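PDB 6DHT: xyloglucan-specific endo-beta-1,4-glucanase BoGH9A from Bacteroides ovatus, which hydrolyses internal beta-1,4-glucosidic linkages in the xyloglucan backbone to release xyloglucan oligosaccharides for use by the bacterium. Local coordinates for residues 45-48 / 49-52; 464-467 / 468-471; 558-561 / 562-565. One frame throughout, in Å; residues are numbered along the deposited sequence.

Interaction 1 of 3, residues 45-48 / 49-52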
ATOM      1  N   ILE A  45       2.069 -29.184  19.463  1.00 23.36           N
ATOM      2  CA  ILE A  45       2.874 -29.015  18.268  1.00 24.63           C
ATOM      3  C   ILE A  45       3.774 -30.235  18.097  1.00 23.79           C
ATOM      4  O   ILE A  45       4.468 -30.636  19.040  1.00 22.76           O
ATOM      5  CB  ILE A  45       3.761 -27.748  18.371  1.00 23.60           C
ATOM      6  CG1 ILE A  45       2.903 -26.511  18.717  1.00 27.17           C
ATOM      7  CG2 ILE A  45       4.590 -27.556  17.102  1.00 23.33           C
ATOM      8  CD1 ILE A  45       1.848 -26.156  17.715  1.00 28.27           C
ATOM      9  N   TRP A  46       3.748 -30.812  16.895  1.00 24.11           N
ATOM     10  CA  TRP A  46       4.617 -31.932  16.523  1.00 26.90           C
ATOM     11  C   TRP A  46       5.584 -31.569  15.408  1.00 25.79           C
ATOM     12  O   TRP A  46       5.226 -30.833  14.496  1.00 25.42           O
ATOM     13  CB  TRP A  46       3.754 -33.086  16.005  1.00 29.16           C
ATOM     14  CG  TRP A  46       2.762 -33.591  16.984  1.00 28.91           C
ATOM     15  CD1 TRP A  46       1.458 -33.225  17.095  1.00 25.08           C
ATOM     16  CD2 TRP A  46       2.998 -34.563  18.006  1.00 23.99           C
ATOM     17  NE1 TRP A  46       0.861 -33.915  18.127  1.00 28.19           N
ATOM     18  CE2 TRP A  46       1.794 -34.733  18.706  1.00 27.28           C
ATOM     19  CE3 TRP A  46       4.121 -35.284  18.408  1.00 24.49           C
ATOM     20  CZ2 TRP A  46       1.671 -35.613  19.781  1.00 25.74           C
ATOM     21  CZ3 TRP A  46       3.998 -36.159  19.473  1.00 32.32           C
ATOM     22  CH2 TRP A  46       2.783 -36.311  20.147  1.00 31.20           C
ATOM     23  N   ASP A  47       6.797 -32.095  15.462  1.00 24.07           N
ATOM     24  CA  ASP A  47       7.729 -31.977  14.348  1.00 24.09           C
ATOM     25  C   ASP A  47       7.177 -32.850  13.222  1.00 30.13           C
ATOM     26  O   ASP A  47       6.960 -34.050  13.410  1.00 29.02           O
ATOM     27  CB  ASP A  47       9.131 -32.420  14.789  1.00 26.44           C
ATOM     28  CG  ASP A  47      10.185 -32.272  13.695  1.00 26.79           C
ATOM     29  OD1 ASP A  47       9.938 -32.682  12.547  1.00 29.24           O
ATOM     30  OD2 ASP A  47      11.289 -31.750  13.989  1.00 40.68           O
ATOM     31  N   ALA A  48       6.926 -32.262  12.058  1.00 26.30           N
ATOM     32  CA  ALA A  48       6.208 -32.966  11.000  1.00 28.81           C
ATOM     33  C   ALA A  48       7.032 -34.101  10.407  1.00 26.79           C
ATOM     34  O   ALA A  48       6.480 -35.059   9.863  1.00 37.59           O
ATOM     35  CB  ALA A  48       5.785 -31.990   9.899  1.00 29.92           C
ATOM     36  N   VAL A  49       8.348 -33.989  10.509  1.00 24.88           N
ATOM     37  CA  VAL A  49       9.262 -34.962   9.928  1.00 29.65           C
ATOM     38  C   VAL A  49       9.582 -36.096  10.911  1.00 32.39           C
ATOM     39  O   VAL A  49       9.403 -37.265  10.583  1.00 32.89           O
ATOM     40  CB  VAL A  49      10.576 -34.297   9.521  1.00 32.31           C
ATOM     41  CG1 VAL A  49      11.445 -35.263   8.737  1.00 35.62           C
ATOM     42  CG2 VAL A  49      10.304 -33.049   8.695  1.00 40.17           C
ATOM     43  N   SER A  50      10.068 -35.738  12.099  1.00 26.33           N
ATOM     44  CA  SER A  50      10.518 -36.708  13.100  1.00 27.97           C
ATOM     45  C   SER A  50       9.355 -37.289  13.907  1.00 29.54           C
ATOM     46  O   SER A  50       9.473 -38.355  14.522  1.00 25.90           O
ATOM     47  CB  SER A  50      11.497 -36.049  14.064  1.00 27.96           C
ATOM     48  OG  SER A  50      10.799 -35.182  14.939  1.00 27.53           O
ATOM     49  N   GLY A  51       8.239 -36.583  13.930  1.00 23.89           N
ATOM     50  CA  GLY A  51       7.091 -37.007  14.705  1.00 21.96           C
ATOM     51  C   GLY A  51       7.265 -36.747  16.189  1.00 22.88           C
ATOM     52  O   GLY A  51       6.455 -37.186  17.013  1.00 22.33           O
ATOM     53  N   GLU A  52       8.319 -36.017  16.538  1.00 23.15           N
ATOM     54  CA  GLU A  52       8.576 -35.678  17.932  1.00 26.74           C
ATOM     55  C   GLU A  52       7.598 -34.653  18.460  1.00 35.07           C
ATOM     56  O   GLU A  52       7.242 -33.701  17.761  1.00 28.14           O
ATOM     57  CB  GLU A  52       9.983 -35.110  18.106  1.00 35.50           C
ATOM     58  CG  GLU A  52      11.083 -36.137  18.241  1.00 37.49           C
ATOM     59  CD  GLU A  52      12.317 -35.556  18.900  1.00 52.79           C
ATOM     60  OE1 GLU A  52      12.208 -35.064  20.044  1.00117.92           O
ATOM     61  OE2 GLU A  52      13.393 -35.589  18.272  1.00 53.30           O
TER
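Trp-46 meets the returning chain with one corner of its six-membered ring: CE3 of Trp-46 comes within 3.3 Å of Gly-51 O, an oblique approach, while the carbonyl carbon of Glu-52 lies at the ring edge, near its plane. Its backbone adds a CA-H...O contact to Glu-52 O. Asp-47, the last residue of strand 42-47, does most of the polar work. Asp-47 N gives a nearly straight bond (167°) to Glu-52 O at 2.8 Å, and Asp-47 O takes the N-H of Gly-51 at 2.9 Å. With CG trans to the backbone N (chi1 -178°), the carboxylate swings over the loop that follows. Asp-47 OD1 accepts from Val-49 N (2.9 Å), nearly in line with its C-O bond, which makes an Asx turn, and also from Ser-50 N (3.1 Å), which comes from above the carboxylate plane. Ser-50 OG in turn accepts from Glu-52 N at 3.1 Å in an ST turn. Ala-48 carries the chain round the bend, its CB facing Lys-85 and Ile-87 of strand 84-90. The backbone of Gly-51 has positive phi, readily adopted by glycine, as it leads into strand 53-58. This is the tip of a beta-hairpin in the N-terminal Ig-like domain, and its chemistry implies a turn held from within: one carboxylate oxygen and one hydroxyl occupy three backbone N-H groups of an otherwise solvent-facing loop.

Interaction 2 of 3, residues 464-467 / 468-471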
ATOM      1  N   LEU A 464       6.879  -3.211  17.477  1.00 15.44           N
ATOM      2  CA  LEU A 464       7.167  -4.122  16.375  1.00 16.09           C
ATOM      3  C   LEU A 464       6.371  -5.424  16.511  1.00 18.23           C
ATOM      4  O   LEU A 464       5.844  -5.947  15.531  1.00 15.08           O
ATOM      5  CB  LEU A 464       8.662  -4.381  16.285  1.00 18.41           C
ATOM      6  CG  LEU A 464       9.119  -5.233  15.113  1.00 20.66           C
ATOM      7  CD1 LEU A 464       8.740  -4.549  13.822  1.00 22.39           C
ATOM      8  CD2 LEU A 464      10.601  -5.468  15.184  1.00 23.47           C
ATOM      9  N   THR A 465       6.258  -5.923  17.739  1.00 15.76           N
ATOM     10  CA  THR A 465       5.499  -7.129  17.995  1.00 16.71           C
ATOM     11  C   THR A 465       4.083  -6.934  17.507  1.00 16.46           C
ATOM     12  O   THR A 465       3.485  -7.846  16.892  1.00 14.64           O
ATOM     13  CB  THR A 465       5.516  -7.438  19.495  1.00 15.97           C
ATOM     14  OG1 THR A 465       6.838  -7.797  19.867  1.00 18.20           O
ATOM     15  CG2 THR A 465       4.617  -8.613  19.822  1.00 20.11           C
ATOM     16  N   ASN A 466       3.508  -5.766  17.771  1.00 14.97           N
ATOM     17  CA  ASN A 466       2.159  -5.477  17.346  1.00 14.09           C
ATOM     18  C   ASN A 466       1.998  -5.303  15.824  1.00 13.28           C
ATOM     19  O   ASN A 466       0.953  -5.612  15.258  1.00 13.81           O
ATOM     20  CB  ASN A 466       1.585  -4.304  18.154  1.00 15.89           C
ATOM     21  CG  ASN A 466       1.068  -4.756  19.506  1.00 14.90           C
ATOM     22  OD1 ASN A 466      -0.044  -5.265  19.583  1.00 17.66           O
ATOM     23  ND2 ASN A 466       1.854  -4.569  20.551  1.00 18.02           N
ATOM     24  N   ALA A 467       3.054  -4.832  15.158  1.00 13.56           N
ATOM     25  CA  ALA A 467       3.041  -4.729  13.711  1.00 13.77           C
ATOM     26  C   ALA A 467       2.975  -6.121  13.089  1.00 12.98           C
ATOM     27  O   ALA A 467       2.209  -6.349  12.154  1.00 12.76           O
ATOM     28  CB  ALA A 467       4.244  -3.970  13.217  1.00 13.91           C
ATOM     29  N   TYR A 468       3.741  -7.064  13.619  1.00 12.16           N
ATOM     30  CA  TYR A 468       3.663  -8.454  13.133  1.00 11.66           C
ATOM     31  C   TYR A 468       2.283  -9.062  13.388  1.00 13.76           C
ATOM     32  O   TYR A 468       1.795  -9.826  12.574  1.00 14.10           O
ATOM     33  CB  TYR A 468       4.754  -9.353  13.735  1.00 12.68           C
ATOM     34  CG  TYR A 468       6.152  -9.142  13.194  1.00 13.55           C
ATOM     35  CD1 TYR A 468       6.555  -9.710  11.978  1.00 13.18           C
ATOM     36  CD2 TYR A 468       7.106  -8.478  13.939  1.00 15.66           C
ATOM     37  CE1 TYR A 468       7.858  -9.551  11.499  1.00 12.26           C
ATOM     38  CE2 TYR A 468       8.403  -8.299  13.449  1.00 16.79           C
ATOM     39  CZ  TYR A 468       8.774  -8.858  12.249  1.00 14.26           C
ATOM     40  OH  TYR A 468      10.074  -8.670  11.804  1.00 16.77           O
ATOM     41  N   ARG A 469       1.649  -8.693  14.497  1.00 13.23           N
ATOM     42  CA  ARG A 469       0.303  -9.216  14.779  1.00 14.25           C
ATOM     43  C   ARG A 469      -0.691  -8.804  13.696  1.00 14.39           C
ATOM     44  O   ARG A 469      -1.532  -9.602  13.263  1.00 14.16           O
ATOM     45  CB  ARG A 469      -0.201  -8.765  16.150  1.00 14.78           C
ATOM     46  CG  ARG A 469       0.551  -9.374  17.308  1.00 15.99           C
ATOM     47  CD  ARG A 469       0.147  -8.775  18.653  1.00 15.45           C
ATOM     48  NE  ARG A 469       0.880  -9.374  19.763  1.00 16.31           N
ATOM     49  CZ  ARG A 469       0.978  -8.826  20.973  1.00 20.32           C
ATOM     50  NH1 ARG A 469       0.388  -7.667  21.244  1.00 18.66           N
ATOM     51  NH2 ARG A 469       1.657  -9.437  21.920  1.00 21.03           N
ATOM     52  N   ASN A 470      -0.621  -7.553  13.253  1.00 12.51           N
ATOM     53  CA  ASN A 470      -1.515  -7.080  12.209  1.00 12.69           C
ATOM     54  C   ASN A 470      -1.229  -7.770  10.883  1.00 12.95           C
ATOM     55  O   ASN A 470      -2.160  -8.055  10.116  1.00 14.14           O
ATOM     56  CB  ASN A 470      -1.418  -5.555  12.025  1.00 15.43           C
ATOM     57  CG  ASN A 470      -2.320  -4.795  12.961  1.00 15.89           C
ATOM     58  OD1 ASN A 470      -2.850  -5.352  13.910  1.00 16.45           O
ATOM     59  ND2 ASN A 470      -2.464  -3.494  12.726  1.00 16.17           N
ATOM     60  N   MET A 471       0.044  -8.034  10.598  1.00 11.73           N
ATOM     61  CA  MET A 471       0.368  -8.843   9.423  1.00 12.51           C
ATOM     62  C   MET A 471      -0.226 -10.268   9.518  1.00 12.94           C
ATOM     63  O   MET A 471      -0.774 -10.772   8.534  1.00 12.19           O
ATOM     64  CB  MET A 471       1.887  -8.871   9.140  1.00 12.57           C
ATOM     65  CG  MET A 471       2.248  -9.657   7.896  1.00 12.83           C
ATOM     66  SD  MET A 471       1.486  -8.989   6.363  1.00 16.12           S
ATOM     67  CE  MET A 471       2.634  -7.684   6.125  1.00 13.33           C
TER
HETATM   68  O   HOH W   1       1.084  -5.704  23.286  1.00 22.49           O
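Helix 461-474 brings Asn-466 and Arg-469 together one turn apart, on the side facing away from helix 551-567. Arg-469 NH1 donates to Asn-466 OD1 at 3.0 Å, but the bond is bent (135°), the donor standing above the amide's carbonyl plane, the amide and guanidinium planes 86° apart. A water joins the same pair, accepting from Asn-466 ND2 (3.1 Å) and from Arg-469 NH1 (2.9 Å); ND2 also bonds back to Val-462 O. Thr-465 CG2 sits over one guanidinium face, toward its rim, 3.7 Å from Arg-469 NH2. Salt bridges from NE to Glu-30 and NH2 to Glu-420 balance the charge outside this pair, the Glu-30 one joining this helix of the (alpha/alpha)6 barrel usual in family 9 to the Ig-like domain. Round the helix, Leu-464 and Tyr-468 lie alongside each other, Leu-464 CG 3.6 Å from Tyr-468 CE2. A chi1 of -176° carries Leu-464 CG outward from the helix to the flank of that ring; Tyr-468 CD2 is 3.2 Å from Leu-464 O. The phenol oxygen of Tyr-468 goes on to bond Leu-564 O in helix 551-567. Beneath runs the i to i+4 bonding, Tyr-468 N to Leu-464 O at 3.1 Å.

Interaction 3 of 3, residues 558-561 / 562-565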
ATOM      1  N   VAL A 558       3.346  -3.564   0.414  1.00 11.12           N
ATOM      2  CA  VAL A 558       4.798  -3.492   0.187  1.00 11.26           C
ATOM      3  C   VAL A 558       5.489  -2.838   1.377  1.00 10.22           C
ATOM      4  O   VAL A 558       6.528  -3.315   1.853  1.00 10.72           O
ATOM      5  CB  VAL A 558       5.099  -2.659  -1.074  1.00 10.87           C
ATOM      6  CG1 VAL A 558       6.575  -2.257  -1.141  1.00 11.62           C
ATOM      7  CG2 VAL A 558       4.721  -3.394  -2.348  1.00 12.84           C
ATOM      8  N   ALA A 559       4.897  -1.754   1.875  1.00 10.53           N
ATOM      9  CA  ALA A 559       5.477  -1.038   3.022  1.00 10.84           C
ATOM     10  C   ALA A 559       5.622  -1.938   4.243  1.00 11.79           C
ATOM     11  O   ALA A 559       6.717  -2.009   4.825  1.00 11.99           O
ATOM     12  CB  ALA A 559       4.658   0.191   3.377  1.00 11.30           C
ATOM     13  N   LEU A 560       4.558  -2.624   4.627  1.00 10.27           N
ATOM     14  CA  LEU A 560       4.608  -3.408   5.873  1.00 11.12           C
ATOM     15  C   LEU A 560       5.373  -4.710   5.666  1.00 11.31           C
ATOM     16  O   LEU A 560       6.213  -5.071   6.483  1.00 12.11           O
ATOM     17  CB  LEU A 560       3.212  -3.690   6.466  1.00 12.42           C
ATOM     18  CG  LEU A 560       3.309  -4.241   7.892  1.00 11.69           C
ATOM     19  CD1 LEU A 560       4.098  -3.330   8.868  1.00 14.13           C
ATOM     20  CD2 LEU A 560       1.916  -4.515   8.406  1.00 14.18           C
ATOM     21  N   ALA A 561       5.099  -5.435   4.592  1.00 10.98           N
ATOM     22  CA  ALA A 561       5.778  -6.717   4.401  1.00  9.78           C
ATOM     23  C   ALA A 561       7.297  -6.551   4.266  1.00 11.83           C
ATOM     24  O   ALA A 561       8.062  -7.360   4.792  1.00 12.02           O
ATOM     25  CB  ALA A 561       5.239  -7.425   3.209  1.00 11.09           C
ATOM     26  N   SER A 562       7.730  -5.527   3.520  1.00 11.77           N
ATOM     27  CA  SER A 562       9.156  -5.326   3.294  1.00 11.45           C
ATOM     28  C   SER A 562       9.831  -4.950   4.578  1.00 11.39           C
ATOM     29  O   SER A 562      10.901  -5.480   4.884  1.00 13.00           O
ATOM     30  CB  SER A 562       9.403  -4.229   2.295  1.00 11.77           C
ATOM     31  OG  SER A 562       8.758  -4.511   1.050  1.00 11.86           O
ATOM     32  N   SER A 563       9.254  -4.018   5.328  1.00 11.59           N
ATOM     33  CA  SER A 563       9.876  -3.594   6.580  1.00 12.59           C
ATOM     34  C   SER A 563       9.895  -4.700   7.637  1.00 13.32           C
ATOM     35  O   SER A 563      10.898  -4.866   8.327  1.00 13.30           O
ATOM     36  CB  SER A 563       9.232  -2.316   7.120  1.00 12.88           C
ATOM     37  OG  SER A 563       7.880  -2.484   7.472  1.00 15.24           O
ATOM     38  N   LEU A 564       8.825  -5.482   7.752  1.00 13.45           N
ATOM     39  CA  LEU A 564       8.813  -6.590   8.707  1.00 12.72           C
ATOM     40  C   LEU A 564       9.827  -7.656   8.325  1.00 13.28           C
ATOM     41  O   LEU A 564      10.482  -8.251   9.208  1.00 14.58           O
ATOM     42  CB  LEU A 564       7.415  -7.204   8.824  1.00 10.82           C
ATOM     43  CG  LEU A 564       6.342  -6.352   9.485  1.00 12.19           C
ATOM     44  CD1 LEU A 564       5.037  -7.095   9.549  1.00 13.84           C
ATOM     45  CD2 LEU A 564       6.747  -5.831  10.874  1.00 14.46           C
ATOM     46  N   ASP A 565       9.969  -7.946   7.042  1.00 12.47           N
ATOM     47  CA  ASP A 565      10.999  -8.888   6.592  1.00 12.13           C
ATOM     48  C   ASP A 565      12.415  -8.333   6.833  1.00 15.82           C
ATOM     49  O   ASP A 565      13.283  -9.028   7.384  1.00 16.55           O
ATOM     50  CB  ASP A 565      10.802  -9.256   5.128  1.00 12.50           C
ATOM     51  CG  ASP A 565      11.647 -10.415   4.700  1.00 13.99           C
ATOM     52  OD1 ASP A 565      11.658 -11.467   5.412  1.00 15.43           O
ATOM     53  OD2 ASP A 565      12.269 -10.337   3.635  1.00 15.48           O
TER
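The first torsion of Ser-562 (chi1 -58°) sets its OG opposite the carbonyl carbon and beside the backbone N, where it can turn back onto Val-558 O; that of Ser-563 (chi1 64°) tucks its OG between N and the carbonyl carbon, facing the preceding turn as well. Ser-562 OG donates to Val-558 O at 2.7 Å, and Ser-562 N donates to the same oxygen at 3.0 Å. The two donors arrive from opposite faces of the carbonyl plane, so one buried oxygen is gripped twice and the hydroxyl's proton has a definite place inside the helix. Without the hydroxyl, as with an alanine here, Val-558 O would probably lose its second donor and be left to the backbone N-H. Ser-563 OG lies 2.9 Å from Ala-559 O and 3.2 Å from Leu-560 O, with a single proton to serve them. On the side toward Met-471, Leu-560 and Leu-564 cross at a slant, Leu-560 CG 3.7 Å from Leu-564 CD1, while their backbones are tied by Leu-564 N to Leu-560 O at 2.9 Å. Asp-565 N closes the next turn on Ala-561 O at 3.0 Å, and the carboxylate of Asp-565 bonds the phenols of Tyr-26 and Tyr-196. Flanked by helices 105-117, 439-458 and 461-474, helix 551-567 is a buried helix of the family 9 (alpha/alpha)6 barrel, and a serine such as Ser-562, its hydroxyl folded back on the carbonyl four residues earlier, is a familiar way of burying a polar side chain in such a helix.

Overall arrangement
From the N terminus, interaction 1 comes first and closes the hairpin between strands 42-47 and 53-58, at the outer end of the Ig-like domain. Its nearest atoms are about 17 Å from those of interaction 2 and about 21 Å from those of interaction 3. The other two are local turns of helices 461-474 and 551-567 and close no loop; all three follow in series, neither nesting nor crossing. Interactions 2 and 3 touch: Met-471 CB packs on Leu-564 CD1 at 3.6 Å, joining the two helices in the barrel. Both also reach the Ig-like domain, through Glu-30 and Tyr-26, so the domain carrying interaction 1 is fastened to this helical pair.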